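Local coordinates for oligopeptide ABC transporter, periplasmic oligopeptide-binding protein, putative (Thermotoga maritima MSB8, PDB 5IPW), which probably binds peptides in the periplasm and hands them to an ABC importer, at residues A[327-332]-A[597-602]; A[63-68]-A[297-302]; A[52-57]-A[605-610]; A[389-394]-A[495-500]. One frame throughout, in Å; residues are numbered along the deposited sequence.

Contact 1: A[327-332]-A[597-602]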
loop_
_atom_site.group_PDB
_atom_site.type_symbol
_atom_site.label_atom_id
_atom_site.label_comp_id
_atom_site.label_asym_id
_atom_site.label_seq_id
_atom_site.Cartn_x
_atom_site.Cartn_y
_atom_site.Cartn_z
ATOM N N ARG A 327 -20.535 13.685 4.262
ATOM C CA ARG A 327 -20.573 13.115 2.924
ATOM C C ARG A 327 -19.780 11.826 2.911
ATOM O O ARG A 327 -18.884 11.635 3.731
ATOM C CB ARG A 327 -20.027 14.104 1.883
ATOM C CG ARG A 327 -18.554 14.459 2.018
ATOM C CD ARG A 327 -18.255 15.772 1.302
ATOM N NE ARG A 327 -16.860 16.200 1.414
ATOM C CZ ARG A 327 -16.302 16.668 2.525
ATOM N NH1 ARG A 327 -17.002 16.752 3.651
ATOM N NH2 ARG A 327 -15.027 17.043 2.518
ATOM N N VAL A 328 -20.141 10.936 1.995
ATOM C CA VAL A 328 -19.472 9.658 1.845
ATOM C C VAL A 328 -18.523 9.752 0.666
ATOM O O VAL A 328 -18.939 10.034 -0.463
ATOM C CB VAL A 328 -20.475 8.514 1.603
ATOM C CG1 VAL A 328 -19.753 7.222 1.254
ATOM C CG2 VAL A 328 -21.344 8.305 2.834
ATOM N N LEU A 329 -17.249 9.502 0.931
ATOM C CA LEU A 329 -16.227 9.589 -0.094
ATOM C C LEU A 329 -16.055 8.219 -0.732
ATOM O O LEU A 329 -15.816 7.221 -0.042
ATOM C CB LEU A 329 -14.916 10.111 0.507
ATOM C CG LEU A 329 -15.080 11.498 1.139
ATOM C CD1 LEU A 329 -13.944 11.807 2.091
ATOM C CD2 LEU A 329 -15.185 12.570 0.072
ATOM N N LYS A 330 -16.183 8.188 -2.058
ATOM C CA LYS A 330 -16.169 6.945 -2.823
ATOM C C LYS A 330 -14.744 6.501 -3.117
ATOM O O LYS A 330 -14.356 6.353 -4.277
ATOM C CB LYS A 330 -16.951 7.109 -4.142
ATOM C CG LYS A 330 -18.423 6.738 -4.066
ATOM C CD LYS A 330 -19.292 7.884 -3.580
ATOM C CE LYS A 330 -20.718 7.417 -3.310
ATOM N NZ LYS A 330 -21.508 8.467 -2.607
ATOM N N TRP A 331 -13.963 6.278 -2.069
ATOM C CA TRP A 331 -12.613 5.745 -2.243
ATOM C C TRP A 331 -12.699 4.251 -2.525
ATOM O O TRP A 331 -13.621 3.577 -2.063
ATOM C CB TRP A 331 -11.752 5.986 -1.001
ATOM C CG TRP A 331 -11.550 7.428 -0.648
ATOM C CD1 TRP A 331 -11.974 8.525 -1.347
ATOM C CD2 TRP A 331 -10.837 7.927 0.478
ATOM N NE1 TRP A 331 -11.578 9.670 -0.711
ATOM C CE2 TRP A 331 -10.879 9.327 0.413
ATOM C CE3 TRP A 331 -10.169 7.323 1.541
ATOM C CZ2 TRP A 331 -10.289 10.128 1.374
ATOM C CZ3 TRP A 331 -9.584 8.125 2.492
ATOM C CH2 TRP A 331 -9.641 9.509 2.400
ATOM N N ILE A 332 -11.723 3.736 -3.266
ATOM C CA ILE A 332 -11.700 2.330 -3.658
ATOM C C ILE A 332 -10.541 1.569 -3.008
ATOM O O ILE A 332 -9.537 2.165 -2.613
ATOM C CB ILE A 332 -11.625 2.176 -5.193
ATOM C CG1 ILE A 332 -10.312 2.754 -5.752
ATOM C CG2 ILE A 332 -12.842 2.832 -5.844
ATOM C CD1 ILE A 332 -10.055 2.411 -7.211
ATOM N N SER A 597 -14.218 1.298 -0.857
ATOM C CA SER A 597 -13.631 1.357 0.481
ATOM C C SER A 597 -13.861 2.767 1.004
ATOM O O SER A 597 -12.941 3.583 1.030
ATOM C CB SER A 597 -12.132 1.040 0.425
ATOM O OG SER A 597 -11.576 0.982 1.728
ATOM N N PRO A 598 -15.101 3.065 1.405
ATOM C CA PRO A 598 -15.510 4.443 1.597
ATOM C C PRO A 598 -15.041 5.073 2.897
ATOM O O PRO A 598 -14.731 4.384 3.868
ATOM C CB PRO A 598 -17.034 4.350 1.590
ATOM C CG PRO A 598 -17.304 3.020 2.187
ATOM C CD PRO A 598 -16.209 2.130 1.664
ATOM N N ALA A 599 -15.005 6.396 2.885
ATOM C CA ALA A 599 -14.677 7.178 4.057
ATOM C C ALA A 599 -15.790 8.176 4.228
ATOM O O ALA A 599 -16.630 8.340 3.340
ATOM C CB ALA A 599 -13.358 7.905 3.852
ATOM N N ILE A 600 -15.803 8.848 5.366
ATOM C CA ILE A 600 -16.725 9.948 5.556
ATOM C C ILE A 600 -15.977 11.163 6.050
ATOM O O ILE A 600 -14.929 11.047 6.682
ATOM C CB ILE A 600 -17.887 9.600 6.515
ATOM C CG1 ILE A 600 -17.414 9.471 7.966
ATOM C CG2 ILE A 600 -18.572 8.319 6.063
ATOM C CD1 ILE A 600 -18.558 9.373 8.961
ATOM N N ALA A 601 -16.528 12.323 5.722
ATOM C CA ALA A 601 -16.024 13.586 6.195
ATOM C C ALA A 601 -17.215 14.488 6.425
ATOM O O ALA A 601 -18.069 14.607 5.571
ATOM C CB ALA A 601 -15.095 14.199 5.162
ATOM N N LYS A 602 -17.275 15.117 7.583
ATOM C CA LYS A 602 -18.278 16.126 7.825
ATOM C C LYS A 602 -18.218 17.184 6.734
ATOM O O LYS A 602 -17.171 17.417 6.138
ATOM C CB LYS A 602 -18.061 16.780 9.189
ATOM C CG LYS A 602 -18.349 15.852 10.359
ATOM C CD LYS A 602 -19.833 15.697 10.621
ATOM C CE LYS A 602 -20.381 16.896 11.372
ATOM N NZ LYS A 602 -21.755 16.593 11.850
#
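Arg327 and Leu329 face Ala601 and Ala599 as the hydrogen-bonded pairs of an antiparallel strand pair, with Val328 and Ile600 as the non-hydrogen-bonded pair between them. These are the two inner strands of a small mixed sheet in what its family marks as a type II periplasmic binding protein fold. Leu329 N donates to Ala599 O at 2.7 Å and Arg327 N to Ala601 O at 2.9 Å; Ala599 N and Ala601 N return the bonds to Leu329 O and Arg327 O. The chain then makes an inverse gamma turn centred on Lys330, after which Ser597 N still finds Trp331 O at 2.6 Å.

On one face of the sheet, Leu329 CD1 rests 4.1 Å from Ala601 CB. Ala599 CB sits over the six-membered ring of Trp331 in a CH-pi contact, 4.0 Å from the centroid and 13° off the normal, while the ring's NE1 is tied to Pro609 O. On the other face Val328 lies alongside Pro598, CG1 to CB 4.0 Å, and Phe314, Leu317 and Met318 of helix 311-324 pack against the same valine.

Arg327 adds a side-chain bond. Its CG stands between the backbone N and the carbonyl carbon (chi1 65°), and the chain runs extended to NE, carrying the guanidinium across the neighbouring strand, over Ala601. NH2 bonds Phe605 O. Arg327 NH1 donates to Lys602 O at 2.6 Å, a bent bond (133°) that lies in the guanidinium plane but comes in above the carbonyl plane, and Ala601 CB lies over one face of the guanidinium, 3.5 Å from NH1.

Contact 2: A[63-68]-A[297-302]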
loop_
_atom_site.group_PDB
_atom_site.type_symbol
_atom_site.label_atom_id
_atom_site.label_comp_id
_atom_site.label_asym_id
_atom_site.label_seq_id
_atom_site.Cartn_x
_atom_site.Cartn_y
_atom_site.Cartn_z
ATOM N N TRP A 63 -10.352 17.384 15.747
ATOM C CA TRP A 63 -10.772 16.392 14.791
ATOM C C TRP A 63 -11.137 15.127 15.567
ATOM O O TRP A 63 -10.260 14.446 16.119
ATOM C CB TRP A 63 -9.619 16.174 13.794
ATOM C CG TRP A 63 -9.716 15.040 12.828
ATOM C CD1 TRP A 63 -10.779 14.209 12.596
ATOM C CD2 TRP A 63 -8.690 14.638 11.924
ATOM N NE1 TRP A 63 -10.461 13.291 11.609
ATOM C CE2 TRP A 63 -9.186 13.544 11.180
ATOM C CE3 TRP A 63 -7.395 15.103 11.665
ATOM C CZ2 TRP A 63 -8.426 12.907 10.204
ATOM C CZ3 TRP A 63 -6.645 14.469 10.706
ATOM C CH2 TRP A 63 -7.159 13.381 9.982
ATOM N N ARG A 64 -12.435 14.828 15.597
ATOM C CA ARG A 64 -12.961 13.687 16.332
ATOM C C ARG A 64 -12.920 12.420 15.508
ATOM O O ARG A 64 -13.496 12.359 14.421
ATOM C CB ARG A 64 -14.405 13.949 16.763
ATOM C CG ARG A 64 -14.562 15.171 17.661
ATOM C CD ARG A 64 -16.021 15.533 17.857
ATOM N NE ARG A 64 -16.633 15.931 16.593
ATOM C CZ ARG A 64 -17.940 16.005 16.363
ATOM N NH1 ARG A 64 -18.826 15.718 17.317
ATOM N NH2 ARG A 64 -18.368 16.374 15.162
ATOM N N ARG A 65 -12.231 11.412 16.038
ATOM C CA ARG A 65 -12.242 10.075 15.465
ATOM C C ARG A 65 -12.540 9.051 16.555
ATOM O O ARG A 65 -12.715 9.398 17.730
ATOM C CB ARG A 65 -10.884 9.747 14.847
ATOM C CG ARG A 65 -10.350 10.742 13.835
ATOM C CD ARG A 65 -9.013 10.254 13.273
ATOM N NE ARG A 65 -9.128 9.771 11.898
ATOM C CZ ARG A 65 -8.714 8.589 11.441
ATOM N NH1 ARG A 65 -8.128 7.705 12.231
ATOM N NH2 ARG A 65 -8.879 8.290 10.155
ATOM N N VAL A 66 -12.572 7.785 16.162
ATOM C CA VAL A 66 -12.708 6.686 17.108
ATOM C C VAL A 66 -11.698 5.585 16.789
ATOM O O VAL A 66 -11.418 5.316 15.620
ATOM C CB VAL A 66 -14.145 6.094 17.101
ATOM C CG1 VAL A 66 -15.154 7.140 17.535
ATOM C CG2 VAL A 66 -14.523 5.548 15.736
ATOM N N TRP A 67 -11.165 4.948 17.830
ATOM C CA TRP A 67 -10.281 3.783 17.650
ATOM C C TRP A 67 -10.524 2.666 18.680
ATOM O O TRP A 67 -11.252 2.841 19.665
ATOM C CB TRP A 67 -8.812 4.222 17.658
ATOM C CG TRP A 67 -8.211 4.488 19.016
ATOM C CD1 TRP A 67 -8.843 4.962 20.131
ATOM C CD2 TRP A 67 -6.835 4.325 19.377
ATOM N NE1 TRP A 67 -7.949 5.090 21.166
ATOM C CE2 TRP A 67 -6.709 4.706 20.729
ATOM C CE3 TRP A 67 -5.697 3.891 18.686
ATOM C CZ2 TRP A 67 -5.490 4.663 21.408
ATOM C CZ3 TRP A 67 -4.484 3.846 19.361
ATOM C CH2 TRP A 67 -4.392 4.229 20.710
ATOM N N LYS A 68 -9.882 1.528 18.435
ATOM C CA LYS A 68 -10.000 0.338 19.286
ATOM C C LYS A 68 -8.863 0.208 20.317
ATOM O O LYS A 68 -8.465 -0.904 20.673
ATOM C CB LYS A 68 -10.055 -0.905 18.396
ATOM C CG LYS A 68 -11.315 -0.974 17.551
ATOM C CD LYS A 68 -11.276 -2.133 16.573
ATOM C CE LYS A 68 -12.605 -2.273 15.852
ATOM N NZ LYS A 68 -12.518 -3.264 14.752
ATOM N N ILE A 297 -18.289 11.639 13.992
ATOM C CA ILE A 297 -16.940 11.484 13.469
ATOM C C ILE A 297 -16.696 12.546 12.392
ATOM O O ILE A 297 -17.435 12.629 11.413
ATOM C CB ILE A 297 -16.737 10.086 12.869
ATOM C CG1 ILE A 297 -17.005 9.018 13.934
ATOM C CG2 ILE A 297 -15.330 9.964 12.286
ATOM C CD1 ILE A 297 -16.686 7.601 13.503
ATOM N N ASP A 298 -15.654 13.349 12.586
ATOM C CA ASP A 298 -15.360 14.475 11.702
ATOM C C ASP A 298 -14.780 14.033 10.366
ATOM O O ASP A 298 -15.121 14.588 9.322
ATOM C CB ASP A 298 -14.422 15.446 12.397
ATOM C CG ASP A 298 -15.123 16.259 13.459
ATOM O OD1 ASP A 298 -16.248 16.734 13.181
ATOM O OD2 ASP A 298 -14.543 16.442 14.558
ATOM N N MET A 299 -13.909 13.032 10.405
ATOM C CA MET A 299 -13.454 12.357 9.195
ATOM C C MET A 299 -12.732 11.074 9.570
ATOM O O MET A 299 -11.878 11.065 10.463
ATOM C CB MET A 299 -12.564 13.286 8.334
ATOM C CG MET A 299 -11.176 12.758 7.964
ATOM S SD MET A 299 -11.122 11.464 6.740
ATOM C CE MET A 299 -9.682 10.602 7.274
ATOM N N GLN A 300 -13.066 9.993 8.881
ATOM C CA GLN A 300 -12.403 8.726 9.120
ATOM C C GLN A 300 -12.665 7.775 7.982
ATOM O O GLN A 300 -13.717 7.803 7.349
ATOM C CB GLN A 300 -12.868 8.096 10.436
ATOM C CG GLN A 300 -12.038 6.895 10.864
ATOM C CD GLN A 300 -12.219 6.522 12.333
ATOM O OE1 GLN A 300 -12.504 7.367 13.178
ATOM N NE2 GLN A 300 -12.035 5.243 12.638
ATOM N N TRP A 301 -11.670 6.948 7.717
ATOM C CA TRP A 301 -11.778 5.877 6.748
ATOM C C TRP A 301 -11.533 4.532 7.414
ATOM O O TRP A 301 -12.138 3.526 7.034
ATOM C CB TRP A 301 -10.747 6.086 5.639
ATOM C CG TRP A 301 -10.581 4.908 4.735
ATOM C CD1 TRP A 301 -11.398 4.542 3.714
ATOM C CD2 TRP A 301 -9.525 3.947 4.770
ATOM N NE1 TRP A 301 -10.918 3.406 3.104
ATOM C CE2 TRP A 301 -9.771 3.017 3.737
ATOM C CE3 TRP A 301 -8.388 3.784 5.574
ATOM C CZ2 TRP A 301 -8.928 1.933 3.483
ATOM C CZ3 TRP A 301 -7.541 2.705 5.321
ATOM C CH2 TRP A 301 -7.818 1.793 4.283
ATOM N N ARG A 302 -10.660 4.520 8.418
ATOM C CA ARG A 302 -10.039 3.290 8.865
ATOM C C ARG A 302 -11.031 2.136 9.036
ATOM O O ARG A 302 -10.957 1.132 8.311
ATOM C CB ARG A 302 -9.250 3.517 10.147
ATOM C CG ARG A 302 -8.437 2.302 10.544
ATOM C CD ARG A 302 -7.373 2.663 11.556
ATOM N NE ARG A 302 -6.679 1.485 12.072
ATOM C CZ ARG A 302 -5.797 0.756 11.393
ATOM N NH1 ARG A 302 -5.490 1.053 10.143
ATOM N NH2 ARG A 302 -5.218 -0.289 11.967
#
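Arg64 and Asp298 bring the two backbones together, their CA atoms 5.3 Å apart, with Asp298 N donating to Arg64 O at 3.0 Å. Beyond this one main-chain bond the connection passes to side chains. Asp298 OD2 takes two donors: Arg64 N, on the anti side of the carboxylate, and Arg64 NE, from above the carboxylate plane. Arg64 NH2 meets Asp298 OD1 at 2.9 Å, completing a side-on, two-nitrogen salt bridge in which guanidinium and carboxylate are turned 46° from each other. With an alanine in place of Asp298, the Arg64 guanidinium would probably lose the mate that fixes its rotation, and Arg64 N its acceptor.

What meets here is the edge strand 62-67 of one mixed sheet and the edge strand 299-300 of another. Gln300 bridges them by treating Val66 as a strand neighbour would: OE1 accepts from Val66 N at 3.0 Å, nearly straight (173°), and NE2 donates to Val66 O at 3.0 Å. Its CG, anti to the backbone N (chi1 -170°), also lies over one face of the Arg65 guanidinium, which is stacked on the amide. The Trp63 indole points NE1 in its ring plane at a lone pair of Met299 O, 2.9 Å away, while its CZ2 touches Met299 CG at 3.5 Å. Val66 CG2 meets Ile297 CD1 at 3.7 Å, the two side chains at about a right angle, and helix 285-293 packs on both, Ile288 on Val66 and Ala292 on Ile297.

Contact 3: A[52-57]-A[605-610]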
loop_
_atom_site.group_PDB
_atom_site.type_symbol
_atom_site.label_atom_id
_atom_site.label_comp_id
_atom_site.label_asym_id
_atom_site.label_seq_id
_atom_site.Cartn_x
_atom_site.Cartn_y
_atom_site.Cartn_z
ATOM N N PRO A 52 -2.949 22.874 -1.109
ATOM C CA PRO A 52 -4.158 22.236 -0.646
ATOM C C PRO A 52 -4.847 21.376 -1.686
ATOM O O PRO A 52 -4.805 21.678 -2.871
ATOM C CB PRO A 52 -5.060 23.411 -0.296
ATOM C CG PRO A 52 -4.130 24.491 0.094
ATOM C CD PRO A 52 -2.878 24.286 -0.705
ATOM N N VAL A 53 -5.496 20.317 -1.217
ATOM C CA VAL A 53 -6.334 19.496 -2.066
ATOM C C VAL A 53 -7.476 20.315 -2.643
ATOM O O VAL A 53 -7.878 20.094 -3.774
ATOM C CB VAL A 53 -6.905 18.288 -1.291
ATOM C CG1 VAL A 53 -8.059 17.644 -2.043
ATOM C CG2 VAL A 53 -5.808 17.272 -1.033
ATOM N N GLU A 54 -7.994 21.256 -1.865
ATOM C CA GLU A 54 -9.237 21.924 -2.209
ATOM C C GLU A 54 -9.098 23.427 -2.130
ATOM O O GLU A 54 -9.456 24.142 -3.062
ATOM C CB GLU A 54 -10.323 21.450 -1.248
ATOM C CG GLU A 54 -11.744 21.757 -1.665
ATOM C CD GLU A 54 -12.740 21.368 -0.590
ATOM O OE1 GLU A 54 -13.761 22.082 -0.443
ATOM O OE2 GLU A 54 -12.494 20.360 0.113
ATOM N N LYS A 55 -8.606 23.913 -1.001
ATOM C CA LYS A 55 -8.413 25.329 -0.826
ATOM C C LYS A 55 -7.539 25.603 0.372
ATOM O O LYS A 55 -7.272 24.715 1.177
ATOM C CB LYS A 55 -9.756 26.033 -0.660
ATOM C CG LYS A 55 -10.562 25.561 0.537
ATOM C CD LYS A 55 -11.982 26.115 0.513
ATOM C CE LYS A 55 -12.012 27.562 0.961
ATOM N NZ LYS A 55 -13.394 28.105 0.965
ATOM N N VAL A 56 -7.103 26.849 0.487
ATOM C CA VAL A 56 -6.286 27.263 1.607
ATOM C C VAL A 56 -7.139 27.165 2.865
ATOM O O VAL A 56 -8.264 27.645 2.892
ATOM C CB VAL A 56 -5.736 28.689 1.405
ATOM C CG1 VAL A 56 -4.983 29.180 2.640
ATOM C CG2 VAL A 56 -4.808 28.719 0.195
ATOM N N GLY A 57 -6.594 26.538 3.898
ATOM C CA GLY A 57 -7.360 26.209 5.099
ATOM C C GLY A 57 -7.319 27.248 6.201
ATOM O O GLY A 57 -6.643 28.260 6.087
ATOM N N PHE A 605 -15.532 19.680 7.128
ATOM C CA PHE A 605 -14.210 19.094 7.207
ATOM C C PHE A 605 -13.664 18.987 5.787
ATOM O O PHE A 605 -14.183 18.227 4.964
ATOM C CB PHE A 605 -14.269 17.720 7.869
ATOM C CG PHE A 605 -12.932 17.224 8.327
ATOM C CD1 PHE A 605 -12.087 16.568 7.452
ATOM C CD2 PHE A 605 -12.511 17.442 9.632
ATOM C CE1 PHE A 605 -10.848 16.122 7.872
ATOM C CE2 PHE A 605 -11.279 16.993 10.063
ATOM C CZ PHE A 605 -10.445 16.329 9.180
ATOM N N ARG A 606 -12.608 19.744 5.512
ATOM C CA ARG A 606 -12.231 20.065 4.146
ATOM C C ARG A 606 -10.832 19.620 3.777
ATOM O O ARG A 606 -10.103 19.095 4.618
ATOM C CB ARG A 606 -12.394 21.570 3.945
ATOM C CG ARG A 606 -13.847 21.992 3.850
ATOM C CD ARG A 606 -14.434 21.509 2.536
ATOM N NE ARG A 606 -15.730 20.878 2.704
ATOM C CZ ARG A 606 -16.412 20.278 1.728
ATOM N NH1 ARG A 606 -15.926 20.208 0.494
ATOM N NH2 ARG A 606 -17.599 19.741 1.992
ATOM N N ASN A 607 -10.479 19.825 2.503
ATOM C CA ASN A 607 -9.197 19.394 1.921
ATOM C C ASN A 607 -9.047 17.873 1.916
ATOM O O ASN A 607 -7.929 17.352 1.917
ATOM C CB ASN A 607 -7.991 20.068 2.618
ATOM C CG ASN A 607 -7.702 21.477 2.092
ATOM O OD1 ASN A 607 -8.194 21.894 1.054
ATOM N ND2 ASN A 607 -6.883 22.204 2.820
ATOM N N VAL A 608 -10.177 17.168 1.895
ATOM C CA VAL A 608 -10.186 15.711 1.787
ATOM C C VAL A 608 -10.505 15.361 0.337
ATOM O O VAL A 608 -11.521 15.809 -0.183
ATOM C CB VAL A 608 -11.249 15.061 2.699
ATOM C CG1 VAL A 608 -11.114 13.550 2.683
ATOM C CG2 VAL A 608 -11.120 15.561 4.136
ATOM N N PRO A 609 -9.642 14.559 -0.320
ATOM C CA PRO A 609 -9.852 14.195 -1.727
ATOM C C PRO A 609 -11.133 13.411 -1.978
ATOM O O PRO A 609 -11.447 12.490 -1.231
ATOM C CB PRO A 609 -8.641 13.310 -2.066
ATOM C CG PRO A 609 -7.652 13.559 -1.004
ATOM C CD PRO A 609 -8.398 13.990 0.217
ATOM N N GLU A 610 -11.833 13.765 -3.048
ATOM C CA GLU A 610 -13.062 13.091 -3.439
ATOM C C GLU A 610 -12.791 11.630 -3.765
ATOM O O GLU A 610 -13.453 10.730 -3.247
ATOM C CB GLU A 610 -13.671 13.794 -4.651
ATOM C CG GLU A 610 -15.142 13.498 -4.869
ATOM C CD GLU A 610 -15.713 14.173 -6.110
ATOM O OE1 GLU A 610 -16.578 13.560 -6.769
ATOM O OE2 GLU A 610 -15.306 15.311 -6.432
HETATM O O HOH W 1 -12.582 17.876 0.982
#
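Pro52 lays its CB beside the Asn607 amide, 3.7 Å from OD1. Next along, Val53 crosses Pro609 at about a right angle, CG2 to CG 4.1 Å, while its own N is held by the side chain of Gln628. Glu54 is gripped at both ends. Its N donates to Asn607 OD1 from above the amide plane, and its side chain, extended with CG anti to the backbone N (chi1 -165°), reaches Arg606. There Glu54 OE1 takes Arg606 NH1 at 3.0 Å on its syn side, in a salt bridge whose two planes are nearly perpendicular (82°). Glu54 OE2 accepts from Asn607 N at 3.2 Å and from a water that also donates to Val608 O.

The loop between strands 48-51 and 62-67 is thus pinned to strand 605-606 and the chain just past it; that strand pairs with strand 630-631 near the C terminus. Lys55 pairs with the same amide: its N donates to Asn607 OD1 at 2.9 Å, and its O receives Asn607 ND2 at 3.0 Å, so the asparagine amide pairs with one residue's backbone N and O. Asn607 ND2 also bonds Gln628 O, while Gly57 N, farther along, goes to Tyr273 OH.

Contact 4: A[389-394]-A[495-500]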
loop_
_atom_site.group_PDB
_atom_site.type_symbol
_atom_site.label_atom_id
_atom_site.label_comp_id
_atom_site.label_asym_id
_atom_site.label_seq_id
_atom_site.Cartn_x
_atom_site.Cartn_y
_atom_site.Cartn_z
ATOM N N SER A 389 -6.622 -6.810 -13.245
ATOM C CA SER A 389 -5.326 -6.187 -13.417
ATOM C C SER A 389 -5.222 -4.913 -12.592
ATOM O O SER A 389 -6.090 -4.634 -11.766
ATOM C CB SER A 389 -5.118 -5.886 -14.904
ATOM O OG SER A 389 -6.152 -5.082 -15.446
ATOM N N LEU A 390 -4.158 -4.146 -12.825
ATOM C CA LEU A 390 -3.888 -2.944 -12.047
ATOM C C LEU A 390 -5.073 -1.993 -12.120
ATOM O O LEU A 390 -5.571 -1.694 -13.207
ATOM C CB LEU A 390 -2.589 -2.275 -12.512
ATOM C CG LEU A 390 -1.343 -3.187 -12.496
ATOM C CD1 LEU A 390 -0.083 -2.464 -12.951
ATOM C CD2 LEU A 390 -1.123 -3.800 -11.121
ATOM N N VAL A 391 -5.534 -1.568 -10.945
ATOM C CA VAL A 391 -6.745 -0.757 -10.807
ATOM C C VAL A 391 -6.551 0.658 -11.339
ATOM O O VAL A 391 -5.422 1.142 -11.425
ATOM C CB VAL A 391 -7.217 -0.656 -9.335
ATOM C CG1 VAL A 391 -7.527 -2.032 -8.770
ATOM C CG2 VAL A 391 -6.195 0.074 -8.467
ATOM N N SER A 392 -7.658 1.316 -11.685
ATOM C CA SER A 392 -7.626 2.716 -12.116
ATOM C C SER A 392 -7.111 3.623 -10.997
ATOM O O SER A 392 -7.451 3.443 -9.822
ATOM C CB SER A 392 -9.006 3.172 -12.605
ATOM O OG SER A 392 -10.029 2.765 -11.719
ATOM N N GLY A 393 -6.269 4.580 -11.380
ATOM C CA GLY A 393 -5.659 5.514 -10.438
ATOM C C GLY A 393 -4.363 4.993 -9.848
ATOM O O GLY A 393 -4.082 5.208 -8.667
ATOM N N SER A 394 -3.565 4.320 -10.675
ATOM C CA SER A 394 -2.314 3.731 -10.225
ATOM C C SER A 394 -1.250 3.930 -11.290
ATOM O O SER A 394 -1.553 3.870 -12.477
ATOM C CB SER A 394 -2.502 2.244 -9.927
ATOM O OG SER A 394 -2.600 1.477 -11.113
ATOM N N ASP A 495 -5.426 -8.362 -4.594
ATOM C CA ASP A 495 -5.143 -7.086 -3.928
ATOM C C ASP A 495 -3.758 -6.574 -4.304
ATOM O O ASP A 495 -3.061 -7.193 -5.100
ATOM C CB ASP A 495 -5.313 -7.204 -2.404
ATOM C CG ASP A 495 -4.537 -8.368 -1.807
ATOM O OD1 ASP A 495 -3.733 -9.001 -2.528
ATOM O OD2 ASP A 495 -4.752 -8.665 -0.612
ATOM N N ARG A 496 -3.382 -5.424 -3.755
ATOM C CA ARG A 496 -2.092 -4.804 -4.035
ATOM C C ARG A 496 -1.878 -4.631 -5.530
ATOM O O ARG A 496 -0.835 -5.000 -6.067
ATOM C CB ARG A 496 -0.951 -5.614 -3.413
ATOM C CG ARG A 496 -1.141 -5.869 -1.928
ATOM C CD ARG A 496 0.073 -6.533 -1.305
ATOM N NE ARG A 496 -0.300 -7.365 -0.157
ATOM C CZ ARG A 496 -0.674 -8.647 -0.224
ATOM N NH1 ARG A 496 -0.738 -9.291 -1.390
ATOM N NH2 ARG A 496 -0.986 -9.295 0.894
ATOM N N ALA A 497 -2.877 -4.051 -6.187
ATOM C CA ALA A 497 -2.840 -3.817 -7.624
ATOM C C ALA A 497 -2.783 -2.321 -7.965
ATOM O O ALA A 497 -3.311 -1.894 -8.989
ATOM C CB ALA A 497 -4.050 -4.467 -8.276
ATOM N N ALA A 498 -2.152 -1.533 -7.094
ATOM C CA ALA A 498 -1.850 -0.132 -7.378
ATOM C C ALA A 498 -0.345 0.019 -7.527
ATOM O O ALA A 498 0.148 0.412 -8.585
ATOM C CB ALA A 498 -2.366 0.764 -6.267
ATOM N N GLN A 499 0.381 -0.305 -6.459
ATOM C CA GLN A 499 1.832 -0.304 -6.482
ATOM C C GLN A 499 2.308 -1.741 -6.295
ATOM O O GLN A 499 2.565 -2.179 -5.170
ATOM C CB GLN A 499 2.389 0.613 -5.395
ATOM C CG GLN A 499 3.907 0.698 -5.384
ATOM C CD GLN A 499 4.475 0.951 -6.761
ATOM O OE1 GLN A 499 4.793 0.016 -7.490
ATOM N NE2 GLN A 499 4.572 2.215 -7.140
ATOM N N PRO A 500 2.418 -2.488 -7.406
ATOM C CA PRO A 500 2.786 -3.900 -7.347
ATOM C C PRO A 500 4.202 -4.142 -6.863
ATOM O O PRO A 500 4.444 -5.150 -6.227
ATOM C CB PRO A 500 2.680 -4.361 -8.808
ATOM C CG PRO A 500 1.985 -3.269 -9.533
ATOM C CD PRO A 500 2.324 -2.022 -8.797
HETATM O O HOH W 2 -0.037 0.836 -11.574
#
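Val391 N donates to Ala497 O at 3.0 Å, the one direct hydrogen bond between these two irregular loops, moderately straight at 152°. Leu390 CA also approaches Ala497 O, 3.3 Å away, in a CA-H...O contact.

A second polar link runs through water. Ser394 OG, set between the backbone N and the carbonyl carbon (chi1 75°), donates back to Val391 O at 2.9 Å and closes a short turn in its own loop. A water donates to this OG and also to Ala498 O, so the hydroxyl passes the link from one loop to the other. Replacing Ser394 by alanine removes the hydroxyl, which would probably leave Val391 O without this donor and the bridging water without one of its anchors.

Apolar groups fill in around these bonds. Leu390 crosses Pro500 at about a right angle, its CD2 3.5 Å from Pro500 CG, and the same methyl lies 4.1 Å from Ala497 CB. Farther along, Ser394 CB meets Ala498 CB at 4.0 Å.

In the fold, one loop lies between helices 371-379 and 399-403, and the other leaves strand 489-494, the middle strand of a five-stranded mixed sheet. Helix 568-584 packs on both, Thr579 touching Leu390 and Met575 touching Pro500, while the Ala497 backbone is bonded to Ala334, just past strand 326-333.

Overall arrangement
From the N terminus, the 52-57 loop comes first and waits for residues 605-610, so contact 3 closes the widest loop and encloses the other three. Contact 2 closes next, when 297-302 returns to strand 62-67. Contact 1 then opens at 327-332 and shuts at 597-602, with contact 4 enclosed within it; contacts 1 and 2 follow in series, and none cross. Strand 599-602 lies between strands 299-300 and 326-333, so contacts 1 and 2 share a sheet, and Phe605 packs contact 3 against Trp63 and Met299. Contact 4 stands apart, its centre about 26 Å from that of contact 2, touching contact 1 where Ile332 meets Ser392.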